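Local atomic coordinates of Lmo0181 protein (Listeria monocytogenes serovar 1/2a, PDB entry 5F7V), a protein that binds the cyclic glucan cycloalternan as the substrate-binding lipoprotein of an ABC transport system, probably delivering it for uptake into the cell. Residues E237-M241 / N242-A246; T250-W253 / L254-M257; S174-T178 / M179-Y183. One frame throughout, in Å; residues are numbered along the deposited sequence.

Contact 1 (E237-M241 / N242-A246); sequences EDLFM and NGQIA. With GLC (alpha-D-glucopyranose), chain B.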
ATOM      1  N   GLU A 237      -3.711  -1.447 -13.838  1.00  5.93           N
ATOM      2  CA  GLU A 237      -2.335  -1.572 -14.315  1.00  6.18           C
ATOM      3  C   GLU A 237      -2.261  -2.362 -15.638  1.00  6.37           C
ATOM      4  O   GLU A 237      -1.362  -2.139 -16.443  1.00  6.18           O
ATOM      5  CB  GLU A 237      -1.451  -2.206 -13.242  1.00  6.53           C
ATOM      6  CG  GLU A 237      -1.920  -3.525 -12.728  1.00  6.97           C
ATOM      7  CD  GLU A 237      -2.821  -3.411 -11.487  1.00  7.06           C
ATOM      8  OE1 GLU A 237      -3.551  -2.409 -11.194  1.00  6.43           O
ATOM      9  OE2 GLU A 237      -2.756  -4.420 -10.723  1.00  8.14           O
ATOM     10  N   ASP A 238      -3.232  -3.236 -15.902  1.00  6.64           N
ATOM     11  CA  ASP A 238      -3.257  -3.961 -17.184  1.00  7.31           C
ATOM     12  C   ASP A 238      -3.616  -3.010 -18.324  1.00  6.89           C
ATOM     13  O   ASP A 238      -2.991  -2.995 -19.391  1.00  7.00           O
ATOM     14  CB  ASP A 238      -4.269  -5.108 -17.183  1.00  8.32           C
ATOM     15  CG  ASP A 238      -4.138  -6.050 -16.013  1.00  9.27           C
ATOM     16  OD1 ASP A 238      -2.994  -6.276 -15.593  1.00 11.23           O
ATOM     17  OD2 ASP A 238      -5.159  -6.592 -15.537  1.00 10.46           O
ATOM     18  N   LEU A 239      -4.613  -2.159 -18.084  1.00  6.38           N
ATOM     19  CA  LEU A 239      -4.937  -1.118 -19.090  1.00  6.21           C
ATOM     20  C   LEU A 239      -3.771  -0.162 -19.309  1.00  5.89           C
ATOM     21  O   LEU A 239      -3.420   0.275 -20.404  1.00  5.80           O
ATOM     22  CB  LEU A 239      -6.199  -0.365 -18.727  1.00  6.20           C
ATOM     23  CG  LEU A 239      -7.526  -1.044 -19.110  1.00  6.73           C
ATOM     24  CD1 LEU A 239      -7.751  -2.394 -18.447  1.00  7.05           C
ATOM     25  CD2 LEU A 239      -8.697  -0.084 -18.883  1.00  6.94           C
ATOM     26  N   PHE A 240      -3.107   0.189 -18.213  1.00  5.52           N
ATOM     27  CA  PHE A 240      -1.899   1.035 -18.329  1.00  5.54           C
ATOM     28  C   PHE A 240      -0.806   0.392 -19.180  1.00  6.08           C
ATOM     29  O   PHE A 240      -0.250   1.038 -20.087  1.00  6.03           O
ATOM     30  CB  PHE A 240      -1.374   1.402 -16.928  1.00  5.20           C
ATOM     31  CG  PHE A 240      -0.194   2.351 -16.943  1.00  4.98           C
ATOM     32  CD1 PHE A 240      -0.409   3.712 -17.149  1.00  4.85           C
ATOM     33  CD2 PHE A 240       1.116   1.905 -16.787  1.00  5.10           C
ATOM     34  CE1 PHE A 240       0.637   4.595 -17.167  1.00  4.88           C
ATOM     35  CE2 PHE A 240       2.173   2.823 -16.808  1.00  5.12           C
ATOM     36  CZ  PHE A 240       1.923   4.153 -16.990  1.00  4.96           C
ATOM     37  N   MET A 241      -0.514  -0.888 -18.932  1.00  6.76           N
ATOM     38  CA  MET A 241       0.415  -1.630 -19.790  1.00  7.81           C
ATOM     39  C   MET A 241      -0.028  -1.718 -21.234  1.00  7.69           C
ATOM     40  O   MET A 241       0.843  -1.766 -22.095  1.00  8.58           O
ATOM     41  CB  MET A 241       0.613  -3.035 -19.219  1.00  8.87           C
ATOM     42  CG  MET A 241       1.513  -2.971 -17.987  1.00  9.75           C
ATOM     43  SD  MET A 241       3.253  -2.610 -18.356  1.00 12.30           S
ATOM     44  CE  MET A 241       3.988  -4.102 -19.025  1.00 12.73           C
ATOM     45  N   ASN A 242      -1.334  -1.710 -21.485  1.00  7.36           N
ATOM     46  CA  ASN A 242      -1.915  -1.762 -22.828  1.00  7.55           C
ATOM     47  C   ASN A 242      -1.997  -0.375 -23.468  1.00  7.28           C
ATOM     48  O   ASN A 242      -2.607  -0.296 -24.544  1.00  7.79           O
ATOM     49  CB  ASN A 242      -3.296  -2.452 -22.756  1.00  7.85           C
ATOM     50  CG  ASN A 242      -3.744  -3.085 -24.086  1.00  8.35           C
ATOM     51  OD1 ASN A 242      -2.940  -3.723 -24.748  1.00  9.54           O
ATOM     52  ND2 ASN A 242      -5.022  -2.954 -24.429  1.00  8.31           N
ATOM     53  N   GLY A 243      -1.338   0.642 -22.903  1.00  6.77           N
ATOM     54  CA  GLY A 243      -1.340   1.961 -23.509  1.00  6.49           C
ATOM     55  C   GLY A 243      -2.619   2.745 -23.390  1.00  6.16           C
ATOM     56  O   GLY A 243      -2.839   3.687 -24.172  1.00  6.45           O
ATOM     57  N   GLN A 244      -3.519   2.359 -22.494  1.00  5.66           N
ATOM     58  CA  GLN A 244      -4.868   2.927 -22.465  1.00  5.46           C
ATOM     59  C   GLN A 244      -5.082   3.949 -21.332  1.00  4.91           C
ATOM     60  O   GLN A 244      -6.216   4.415 -21.187  1.00  4.76           O
ATOM     61  CB  GLN A 244      -5.910   1.828 -22.315  1.00  5.68           C
ATOM     62  CG  GLN A 244      -5.995   0.898 -23.517  1.00  6.20           C
ATOM     63  CD  GLN A 244      -7.056  -0.141 -23.281  1.00  6.57           C
ATOM     64  OE1 GLN A 244      -6.744  -1.302 -22.938  1.00  7.35           O
ATOM     65  NE2 GLN A 244      -8.285   0.273 -23.398  1.00  6.66           N
ATOM     66  N   ILE A 245      -4.089   4.248 -20.484  1.00  4.57           N
ATOM     67  CA  ILE A 245      -4.248   5.169 -19.356  1.00  4.34           C
ATOM     68  C   ILE A 245      -3.063   6.140 -19.327  1.00  4.12           C
ATOM     69  O   ILE A 245      -1.916   5.726 -19.200  1.00  4.22           O
ATOM     70  CB  ILE A 245      -4.401   4.384 -18.041  1.00  4.30           C
ATOM     71  CG1 ILE A 245      -5.648   3.495 -18.017  1.00  4.50           C
ATOM     72  CG2 ILE A 245      -4.367   5.343 -16.861  1.00  4.13           C
ATOM     73  CD1 ILE A 245      -5.832   2.595 -16.821  1.00  4.57           C
ATOM     74  N   ALA A 246      -3.328   7.436 -19.415  1.00  3.99           N
ATOM     75  CA  ALA A 246      -2.225   8.389 -19.389  1.00  3.96           C
ATOM     76  C   ALA A 246      -1.629   8.605 -18.009  1.00  3.82           C
ATOM     77  O   ALA A 246      -0.414   8.777 -17.906  1.00  3.86           O
ATOM     78  CB  ALA A 246      -2.677   9.721 -19.970  1.00  3.97           C
TER
HETATM   79  C1  GLC B   2      -3.158  -0.968  -6.304  1.00  3.33           C
HETATM   80  C2  GLC B   2      -4.000  -0.970  -7.568  1.00  3.64           C
HETATM   81  C3  GLC B   2      -4.553  -2.335  -7.888  1.00  3.99           C
HETATM   82  C4  GLC B   2      -3.473  -3.400  -7.832  1.00  4.06           C
HETATM   83  C5  GLC B   2      -2.741  -3.344  -6.508  1.00  3.76           C
HETATM   84  C6  GLC B   2      -1.542  -4.274  -6.598  1.00  3.49           C
HETATM   85  O2  GLC B   2      -5.050   0.002  -7.495  1.00  3.81           O
HETATM   86  O3  GLC B   2      -5.288  -2.399  -9.100  1.00  4.64           O
HETATM   87  O4  GLC B   2      -4.021  -4.691  -8.075  1.00  5.61           O
HETATM   88  O5  GLC B   2      -2.190  -2.040  -6.325  1.00  3.34           O
HETATM   89  O6  GLC B   2      -0.763  -4.309  -5.397  1.00  3.23           O
HETATM   90  O   HOH W   1      -0.810   3.709 -20.816  1.00  3.99           O
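Gln244 N reaches back to Leu239 O (3.0 Å) and Gly243 N to Phe240 O (3.0 Å), the paired backbone bonds of a Schellman motif that ends helix 236-241, with Gly243 at positive phi as its C-prime residue. Beyond this turn Ile245 folds back against the last helical turn: its CD1 presses on Leu239 CB at 3.5 Å, while its CB lies near the rim atom CD1 of Phe240. The Phe240 ring, carried by CG anti to the backbone N (chi1 -176°), crosses the isoleucine at about a right angle and is met from elsewhere in the fold by Phe258 and, edge-to-face, Phe263. On the outer side Asn242 ND2 gives a nearly straight hydrogen bond to Gln244 OE1 (2.8 Å, 174° at the hydrogen). The acceptor lies in the asparagine amide plane, but the donor stands above the glutamine carbonyl plane. Gln244 NE2 goes on to Lys169 O. Water 1 donates to both Phe240 O and Ile245 O, bridging the end of the helix and the chain that follows it. One helical turn before Met241, Glu237 faces the sugar: OE1 accepts from O3 of glucose B (2.7 Å) and OE2 from its O4 (2.9 Å). With each carboxylate oxygen taking one hydroxyl, the two-point grip on the neighbouring O3 and O4 hydroxyls fixes the rotation of the carboxylate and is consistent with an ionised glutamate.

Contact 2 (T250-W253 / L254-M257); sequences TGIW and LFDM. With GLC (alpha-D-glucopyranose), chain B; GLC (alpha-D-glucopyranose), chain C; GLC (alpha-D-glucopyranose), chain D.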
ATOM      1  N   THR A 250      -0.953   4.816  -8.384  1.00  3.39           N
ATOM      2  CA  THR A 250      -0.695   3.476  -7.860  1.00  3.49           C
ATOM      3  C   THR A 250       0.637   3.442  -7.163  1.00  3.55           C
ATOM      4  O   THR A 250       1.387   4.422  -7.124  1.00  3.53           O
ATOM      5  CB  THR A 250      -0.821   2.421  -8.976  1.00  3.61           C
ATOM      6  OG1 THR A 250      -0.963   1.139  -8.377  1.00  3.71           O
ATOM      7  CG2 THR A 250       0.353   2.471  -9.911  1.00  3.71           C
ATOM      8  N   GLY A 251       0.910   2.297  -6.557  1.00  3.65           N
ATOM      9  CA  GLY A 251       2.096   2.213  -5.726  1.00  3.74           C
ATOM     10  C   GLY A 251       3.390   1.910  -6.433  1.00  3.90           C
ATOM     11  O   GLY A 251       3.460   1.361  -7.531  1.00  3.98           O
ATOM     12  N   ILE A 252       4.458   2.219  -5.706  1.00  3.97           N
ATOM     13  CA  ILE A 252       5.813   1.933  -6.177  1.00  4.17           C
ATOM     14  C   ILE A 252       6.066   0.432  -6.298  1.00  4.36           C
ATOM     15  O   ILE A 252       7.051   0.006  -6.891  1.00  4.55           O
ATOM     16  CB  ILE A 252       6.913   2.595  -5.305  1.00  4.25           C
ATOM     17  CG1 ILE A 252       6.988   2.019  -3.884  1.00  4.31           C
ATOM     18  CG2 ILE A 252       6.696   4.106  -5.286  1.00  4.11           C
ATOM     19  CD1 ILE A 252       8.062   2.623  -3.014  1.00  4.43           C
ATOM     20  N   TRP A 253       5.187  -0.370  -5.689  1.00  4.33           N
ATOM     21  CA  TRP A 253       5.224  -1.834  -5.836  1.00  4.53           C
ATOM     22  C   TRP A 253       4.927  -2.305  -7.238  1.00  4.83           C
ATOM     23  O   TRP A 253       5.117  -3.487  -7.507  1.00  5.49           O
ATOM     24  CB  TRP A 253       4.279  -2.547  -4.838  1.00  4.50           C
ATOM     25  CG  TRP A 253       2.891  -2.033  -4.847  1.00  4.28           C
ATOM     26  CD1 TRP A 253       1.844  -2.485  -5.614  1.00  4.27           C
ATOM     27  CD2 TRP A 253       2.365  -0.997  -4.018  1.00  4.09           C
ATOM     28  NE1 TRP A 253       0.726  -1.764  -5.349  1.00  4.08           N
ATOM     29  CE2 TRP A 253       1.000  -0.855  -4.356  1.00  3.97           C
ATOM     30  CE3 TRP A 253       2.892  -0.176  -3.002  1.00  4.04           C
ATOM     31  CZ2 TRP A 253       0.171   0.096  -3.735  1.00  3.80           C
ATOM     32  CZ3 TRP A 253       2.055   0.743  -2.389  1.00  3.88           C
ATOM     33  CH2 TRP A 253       0.725   0.892  -2.751  1.00  3.75           C
ATOM     34  N   LEU A 254       4.496  -1.411  -8.131  1.00  4.86           N
ATOM     35  CA  LEU A 254       4.311  -1.783  -9.537  1.00  5.17           C
ATOM     36  C   LEU A 254       5.467  -1.336 -10.430  1.00  5.35           C
ATOM     37  O   LEU A 254       5.406  -1.574 -11.631  1.00  5.37           O
ATOM     38  CB  LEU A 254       2.985  -1.253 -10.084  1.00  5.10           C
ATOM     39  CG  LEU A 254       1.787  -1.958  -9.429  1.00  5.30           C
ATOM     40  CD1 LEU A 254       0.492  -1.440 -10.072  1.00  5.30           C
ATOM     41  CD2 LEU A 254       1.833  -3.482  -9.447  1.00  5.68           C
ATOM     42  N   PHE A 255       6.508  -0.725  -9.884  1.00  5.55           N
ATOM     43  CA  PHE A 255       7.627  -0.355 -10.733  1.00  5.90           C
ATOM     44  C   PHE A 255       8.248  -1.581 -11.408  1.00  6.73           C
ATOM     45  O   PHE A 255       8.602  -1.481 -12.578  1.00  6.79           O
ATOM     46  CB  PHE A 255       8.724   0.324  -9.919  1.00  5.75           C
ATOM     47  CG  PHE A 255       8.461   1.759  -9.541  1.00  5.42           C
ATOM     48  CD1 PHE A 255       7.255   2.418  -9.808  1.00  5.14           C
ATOM     49  CD2 PHE A 255       9.442   2.438  -8.813  1.00  5.48           C
ATOM     50  CE1 PHE A 255       7.064   3.721  -9.394  1.00  5.05           C
ATOM     51  CE2 PHE A 255       9.260   3.730  -8.416  1.00  5.24           C
ATOM     52  CZ  PHE A 255       8.059   4.361  -8.693  1.00  5.00           C
ATOM     53  N   ASP A 256       8.362  -2.727 -10.737  1.00  7.70           N
ATOM     54  CA  ASP A 256       8.912  -3.913 -11.395  1.00  9.16           C
ATOM     55  C   ASP A 256       8.032  -4.342 -12.584  1.00  8.88           C
ATOM     56  O   ASP A 256       8.581  -4.580 -13.659  1.00  8.92           O
ATOM     57  CB  ASP A 256       9.084  -5.074 -10.405  1.00 10.93           C
ATOM     58  CG  ASP A 256       9.698  -6.294 -11.050  1.00 13.58           C
ATOM     59  OD1 ASP A 256      10.920  -6.266 -11.255  1.00 16.49           O
ATOM     60  OD2 ASP A 256       8.955  -7.249 -11.398  1.00 16.33           O
ATOM     61  N   MET A 257       6.712  -4.419 -12.410  0.70  8.74           N
ATOM     62  CA  MET A 257       5.788  -4.769 -13.499  0.70  9.11           C
ATOM     63  C   MET A 257       6.022  -3.897 -14.726  0.70  8.55           C
ATOM     64  O   MET A 257       6.032  -4.371 -15.869  0.70  8.95           O
ATOM     65  CB  MET A 257       4.339  -4.565 -13.016  0.70  9.84           C
ATOM     66  CG  MET A 257       3.218  -4.914 -13.975  0.70 10.89           C
ATOM     67  SD  MET A 257       1.664  -4.870 -13.077  0.70 12.58           S
ATOM     68  CE  MET A 257       1.706  -6.369 -12.104  0.70 12.55           C
TER
HETATM   69  C1  GLC B   2      -3.158  -0.968  -6.304  1.00  3.33           C
HETATM   70  C2  GLC B   2      -4.000  -0.970  -7.568  1.00  3.64           C
HETATM   71  C3  GLC B   2      -4.553  -2.335  -7.888  1.00  3.99           C
HETATM   72  C4  GLC B   2      -3.473  -3.400  -7.832  1.00  4.06           C
HETATM   73  C5  GLC B   2      -2.741  -3.344  -6.508  1.00  3.76           C
HETATM   74  C6  GLC B   2      -1.542  -4.274  -6.598  1.00  3.49           C
HETATM   75  O2  GLC B   2      -5.050   0.002  -7.495  1.00  3.81           O
HETATM   76  O3  GLC B   2      -5.288  -2.399  -9.100  1.00  4.64           O
HETATM   77  O4  GLC B   2      -4.021  -4.691  -8.075  1.00  5.61           O
HETATM   78  O5  GLC B   2      -2.190  -2.040  -6.325  1.00  3.34           O
HETATM   79  O6  GLC B   2      -0.763  -4.309  -5.397  1.00  3.23           O
HETATM   80  C1  GLC C   4       0.876  -2.657  -1.098  1.00  2.56           C
HETATM   81  C2  GLC C   4       1.727  -2.591   0.150  1.00  2.43           C
HETATM   82  C3  GLC C   4       0.873  -2.843   1.379  1.00  2.38           C
HETATM   83  C4  GLC C   4      -0.347  -1.930   1.383  1.00  2.28           C
HETATM   84  C5  GLC C   4      -1.135  -2.100   0.091  1.00  2.35           C
HETATM   85  C6  GLC C   4      -2.300  -1.126  -0.027  1.00  2.35           C
HETATM   86  O2  GLC C   4       2.778  -3.557   0.040  1.00  2.46           O
HETATM   87  O3  GLC C   4       1.675  -2.564   2.523  1.00  2.35           O
HETATM   88  O4  GLC C   4      -1.196  -2.344   2.458  1.00  2.40           O
HETATM   89  O5  GLC C   4      -0.264  -1.810  -1.025  1.00  2.36           O
HETATM   90  O6  GLC C   4      -2.789  -1.316  -1.375  1.00  2.41           O
HETATM   91  C1  GLC D   3      -1.290  -5.195  -4.407  0.70  3.17           C
HETATM   92  C2  GLC D   3      -1.109  -4.526  -3.058  0.70  3.08           C
HETATM   93  C3  GLC D   3       0.357  -4.407  -2.672  0.70  3.06           C
HETATM   94  C4  GLC D   3       0.974  -5.791  -2.713  0.70  3.27           C
HETATM   95  C5  GLC D   3       0.823  -6.333  -4.140  0.70  3.47           C
HETATM   96  C6  GLC D   3       1.477  -7.698  -4.321  0.70  3.78           C
HETATM   97  O2  GLC D   3      -1.722  -3.238  -3.099  0.70  2.99           O
HETATM   98  O3  GLC D   3       0.467  -3.992  -1.313  0.70  2.78           O
HETATM   99  O4  GLC D   3       2.337  -5.759  -2.281  0.70  3.55           O
HETATM  100  O5  GLC D   3      -0.572  -6.421  -4.438  0.70  3.33           O
HETATM  101  O6  GLC D   3       0.698  -8.651  -3.600  0.70  4.39           O
HETATM  102  O   HOH W   2       8.161  -2.901  -7.885  1.00  9.06           O
HETATM  103  O   HOH W   3       5.726  -4.933  -9.816  1.00  9.62           O
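Leu254 sends CD1 to within 3.4 Å of Thr250 OG1, while its CG lies 3.9 Å from CD1 of Trp253, the residue that meets the sugar. C1 of glucose C sits over the centre of one indole face, 3.5 Å above the plane, and C3 of glucose D covers the same face nearer the rim. At the ring edge, NE1 donates to O5 of glucose B (3.1 Å, 167° at the hydrogen), which lies in the indole plane. Gly251 CA packs on the opposite face, 3.3 Å from the plane. The indole turns back over this glycine because Trp253 CG lies between its own backbone N and carbonyl carbon (chi1 52°). A sugar on an aromatic platform with a polar bond at the rim is a familiar feature of carbohydrate-binding sites, and here it occurs where strand 245-251 runs through a 3-10 turn into a short, weakly bonded helix at about 255-258. The turn is held by Leu254 N to Gly251 O (3.0 Å) and Phe255 N to Ile252 O (3.1 Å). Farther from the sugar, Ile252 CA makes a CH-pi contact with the Phe255 ring, 4.0 Å from its centroid, and Ile252 CG2 touches CZ of that ring. Water 3 accepts from Met257 N and donates to Trp253 O; Tyr333 of helix 327-335 packs against both Ile252 and Phe255.

Contact 3 (S174-T178 / M179-Y183); sequences SQPVT and MNEFY. With GLC (alpha-D-glucopyranose), chain E.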
ATOM      1  N   SER A 174      -6.615   7.205 -13.986  1.00  3.78           N
ATOM      2  CA  SER A 174      -7.250   6.121 -13.253  1.00  3.88           C
ATOM      3  C   SER A 174      -6.732   6.188 -11.824  1.00  3.73           C
ATOM      4  O   SER A 174      -5.525   6.321 -11.573  1.00  3.64           O
ATOM      5  CB  SER A 174      -6.887   4.759 -13.838  1.00  4.20           C
ATOM      6  OG  SER A 174      -7.590   3.750 -13.100  1.00  4.69           O
ATOM      7  N   GLN A 175      -7.656   6.054 -10.894  1.00  3.72           N
ATOM      8  CA  GLN A 175      -7.347   6.150  -9.462  1.00  3.66           C
ATOM      9  C   GLN A 175      -8.396   5.321  -8.731  1.00  3.61           C
ATOM     10  O   GLN A 175      -9.593   5.349  -9.073  1.00  3.91           O
ATOM     11  CB  GLN A 175      -7.445   7.598  -9.021  1.00  3.82           C
ATOM     12  CG  GLN A 175      -7.142   7.820  -7.552  1.00  4.02           C
ATOM     13  CD  GLN A 175      -6.743   9.228  -7.183  1.00  4.20           C
ATOM     14  OE1 GLN A 175      -6.203   9.459  -6.093  1.00  4.58           O
ATOM     15  NE2 GLN A 175      -7.036  10.154  -8.057  1.00  4.26           N
ATOM     16  N   PRO A 176      -7.982   4.556  -7.719  1.00  3.37           N
ATOM     17  CA  PRO A 176      -8.989   3.768  -6.987  1.00  3.43           C
ATOM     18  C   PRO A 176      -9.990   4.667  -6.253  1.00  3.40           C
ATOM     19  O   PRO A 176      -9.668   5.724  -5.745  1.00  3.31           O
ATOM     20  CB  PRO A 176      -8.142   2.959  -6.007  1.00  3.44           C
ATOM     21  CG  PRO A 176      -6.783   2.891  -6.651  1.00  3.42           C
ATOM     22  CD  PRO A 176      -6.609   4.219  -7.280  1.00  3.32           C
ATOM     23  N   VAL A 177     -11.233   4.224  -6.219  1.00  3.52           N
ATOM     24  CA  VAL A 177     -12.282   4.861  -5.427  1.00  3.54           C
ATOM     25  C   VAL A 177     -12.656   3.875  -4.322  1.00  3.64           C
ATOM     26  O   VAL A 177     -13.644   3.167  -4.419  1.00  3.79           O
ATOM     27  CB  VAL A 177     -13.485   5.338  -6.258  1.00  3.64           C
ATOM     28  CG1 VAL A 177     -14.367   6.220  -5.395  1.00  3.67           C
ATOM     29  CG2 VAL A 177     -12.964   6.125  -7.453  1.00  3.57           C
ATOM     30  N   THR A 178     -11.808   3.844  -3.303  1.00  3.56           N
ATOM     31  CA  THR A 178     -11.839   2.864  -2.237  1.00  3.65           C
ATOM     32  C   THR A 178     -11.586   3.574  -0.912  1.00  3.59           C
ATOM     33  O   THR A 178     -11.112   4.706  -0.901  1.00  3.48           O
ATOM     34  CB  THR A 178     -10.737   1.797  -2.422  1.00  3.66           C
ATOM     35  OG1 THR A 178      -9.477   2.495  -2.344  1.00  3.52           O
ATOM     36  CG2 THR A 178     -10.905   1.024  -3.708  1.00  3.75           C
ATOM     37  N   MET A 179     -11.894   2.905   0.196  1.00  3.81           N
ATOM     38  CA  MET A 179     -11.564   3.453   1.506  1.00  4.06           C
ATOM     39  C   MET A 179     -10.080   3.741   1.619  1.00  3.79           C
ATOM     40  O   MET A 179      -9.691   4.769   2.178  1.00  3.67           O
ATOM     41  CB  MET A 179     -12.050   2.496   2.613  1.00  4.68           C
ATOM     42  CG  MET A 179     -11.645   2.980   3.991  1.00  5.26           C
ATOM     43  SD  MET A 179     -12.473   4.521   4.491  1.00  6.91           S
ATOM     44  CE  MET A 179     -13.672   3.832   5.606  1.00  7.41           C
ATOM     45  N   ASN A 180      -9.232   2.838   1.125  1.00  3.66           N
ATOM     46  CA  ASN A 180      -7.783   3.052   1.277  1.00  3.64           C
ATOM     47  C   ASN A 180      -7.329   4.270   0.516  1.00  3.42           C
ATOM     48  O   ASN A 180      -6.513   5.049   1.021  1.00  3.49           O
ATOM     49  CB  ASN A 180      -6.982   1.840   0.810  1.00  3.77           C
ATOM     50  CG  ASN A 180      -6.173   1.205   1.907  1.00  3.92           C
ATOM     51  OD1 ASN A 180      -6.626   1.093   3.061  1.00  4.28           O
ATOM     52  ND2 ASN A 180      -4.964   0.788   1.561  1.00  3.95           N
ATOM     53  N   GLU A 181      -7.896   4.491  -0.667  1.00  3.33           N
ATOM     54  CA  GLU A 181      -7.506   5.689  -1.417  1.00  3.24           C
ATOM     55  C   GLU A 181      -8.104   6.935  -0.774  1.00  3.23           C
ATOM     56  O   GLU A 181      -7.524   8.019  -0.770  1.00  3.18           O
ATOM     57  CB  GLU A 181      -7.960   5.564  -2.862  1.00  3.24           C
ATOM     58  CG  GLU A 181      -7.286   6.570  -3.785  1.00  3.22           C
ATOM     59  CD  GLU A 181      -5.832   6.253  -4.095  1.00  3.26           C
ATOM     60  OE1 GLU A 181      -5.294   5.160  -3.725  1.00  3.37           O
ATOM     61  OE2 GLU A 181      -5.216   7.120  -4.772  1.00  3.42           O
ATOM     62  N   PHE A 182      -9.317   6.766  -0.254  1.00  3.29           N
ATOM     63  CA  PHE A 182     -10.083   7.941   0.194  1.00  3.32           C
ATOM     64  C   PHE A 182      -9.543   8.581   1.438  1.00  3.34           C
ATOM     65  O   PHE A 182      -9.688   9.789   1.555  1.00  3.35           O
ATOM     66  CB  PHE A 182     -11.523   7.531   0.423  1.00  3.43           C
ATOM     67  CG  PHE A 182     -12.422   8.723   0.608  1.00  3.48           C
ATOM     68  CD1 PHE A 182     -12.568   9.642  -0.428  1.00  3.45           C
ATOM     69  CD2 PHE A 182     -13.086   8.961   1.786  1.00  3.59           C
ATOM     70  CE1 PHE A 182     -13.362  10.758  -0.303  1.00  3.53           C
ATOM     71  CE2 PHE A 182     -13.882  10.081   1.922  1.00  3.68           C
ATOM     72  CZ  PHE A 182     -13.999  10.978   0.881  1.00  3.65           C
ATOM     73  N   TYR A 183      -8.921   7.849   2.358  1.00  3.37           N
ATOM     74  CA  TYR A 183      -8.438   8.604   3.531  1.00  3.41           C
ATOM     75  C   TYR A 183      -7.366   9.594   3.079  1.00  3.36           C
ATOM     76  O   TYR A 183      -7.206  10.659   3.663  1.00  3.55           O
ATOM     77  CB  TYR A 183      -7.984   7.739   4.702  1.00  3.49           C
ATOM     78  CG  TYR A 183      -6.754   6.876   4.539  1.00  3.47           C
ATOM     79  CD1 TYR A 183      -5.492   7.389   4.724  1.00  3.46           C
ATOM     80  CD2 TYR A 183      -6.842   5.532   4.219  1.00  3.49           C
ATOM     81  CE1 TYR A 183      -4.362   6.597   4.640  1.00  3.48           C
ATOM     82  CE2 TYR A 183      -5.737   4.721   4.130  1.00  3.51           C
ATOM     83  CZ  TYR A 183      -4.505   5.275   4.322  1.00  3.50           C
ATOM     84  OH  TYR A 183      -3.402   4.463   4.261  1.00  3.57           O
TER
HETATM   85  C1  GLC E   1      -4.157  -0.926  -1.529  1.00  2.49           C
HETATM   86  C2  GLC E   1      -4.530  -1.414  -2.922  1.00  2.58           C
HETATM   87  C3  GLC E   1      -3.649  -0.704  -3.950  1.00  2.64           C
HETATM   88  C4  GLC E   1      -3.806   0.798  -3.796  1.00  2.58           C
HETATM   89  C5  GLC E   1      -3.619   1.245  -2.338  1.00  2.54           C
HETATM   90  C6  GLC E   1      -4.018   2.700  -2.075  1.00  2.64           C
HETATM   91  O2  GLC E   1      -4.395  -2.842  -3.021  1.00  2.78           O
HETATM   92  O3  GLC E   1      -4.102  -1.136  -5.241  1.00  2.88           O
HETATM   93  O4  GLC E   1      -2.814   1.488  -4.574  1.00  2.70           O
HETATM   94  O5  GLC E   1      -4.382   0.476  -1.409  1.00  2.49           O
HETATM   95  O6  GLC E   1      -5.389   2.866  -2.421  1.00  2.67           O
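Thr178 holds OG1 between its backbone N and carbonyl carbon (chi1 63°), and Glu181 sets CG anti to its own N (chi1 -165°) and then bends at chi2 (74°); together these torsions put the hydroxyl over the first turn of helix 179-187 and swing the carboxylate back toward Pro176 and the sugar. Thr178 OG1 accepts from Glu181 N at 3.0 Å, a capping bond, and the carbonyl O of Thr178 receives Phe182 N at 2.8 Å, so the residue at the N-cap holds two amides of the turn, one with its side chain and one with its backbone. The methylenes of Glu181 run close to the loop, CG lying 3.2 Å from Pro176 O, a buried carbonyl oxygen with no polar partner in the model. Glu181 CD packs 3.9 Å from Pro176 CD, the two side chains crossing at a slant. The carboxylate is then divided between two tasks: OE1 accepts from O6 of glucose E at 2.6 Å, while OE2 is engaged by the salt bridge with Lys184 NZ, which probably steadies the negative charge. Asn180, one residue earlier on the helix, gives its ND2 to the ring oxygen O5 of the same glucose at 3.0 Å. That amide is held at both ends, since ND2 also bonds to Glu77 OE2 and OD1 takes a hydrogen bond from Trp361 NE1. Glucose E is therefore gripped at its ring oxygen and at its exocyclic hydroxyl by neighbouring residues of one helical turn. This is an N-capped helix start presenting polar side chains to a glycan pocket, in a protein of the periplasmic-binding-protein type.

Overall arrangement
Contacts 1 and 2 meet on one sugar: Glu237 and Trp253 both bind glucose B, and strand 245-251 leads from one contact to the other. Their centres lie 13 Å apart, and side chains join them directly, with Glu237 CB 3.8 Å from Leu254 CD1 and Glu237 CG 3.8 Å from Met257 SD. Contact 3 comes earlier in the chain and holds glucose E through Asn180 and Glu181. It touches contact 1 through Ser174 CB, 3.8 Å from Ile245 CD1, but its nearest atoms stay about 6 Å from those of contact 2. Between these two the cycloalternan makes the link, C1 of glucose B being joined to O3 of glucose E, while Trp253 also carries glucoses C and D.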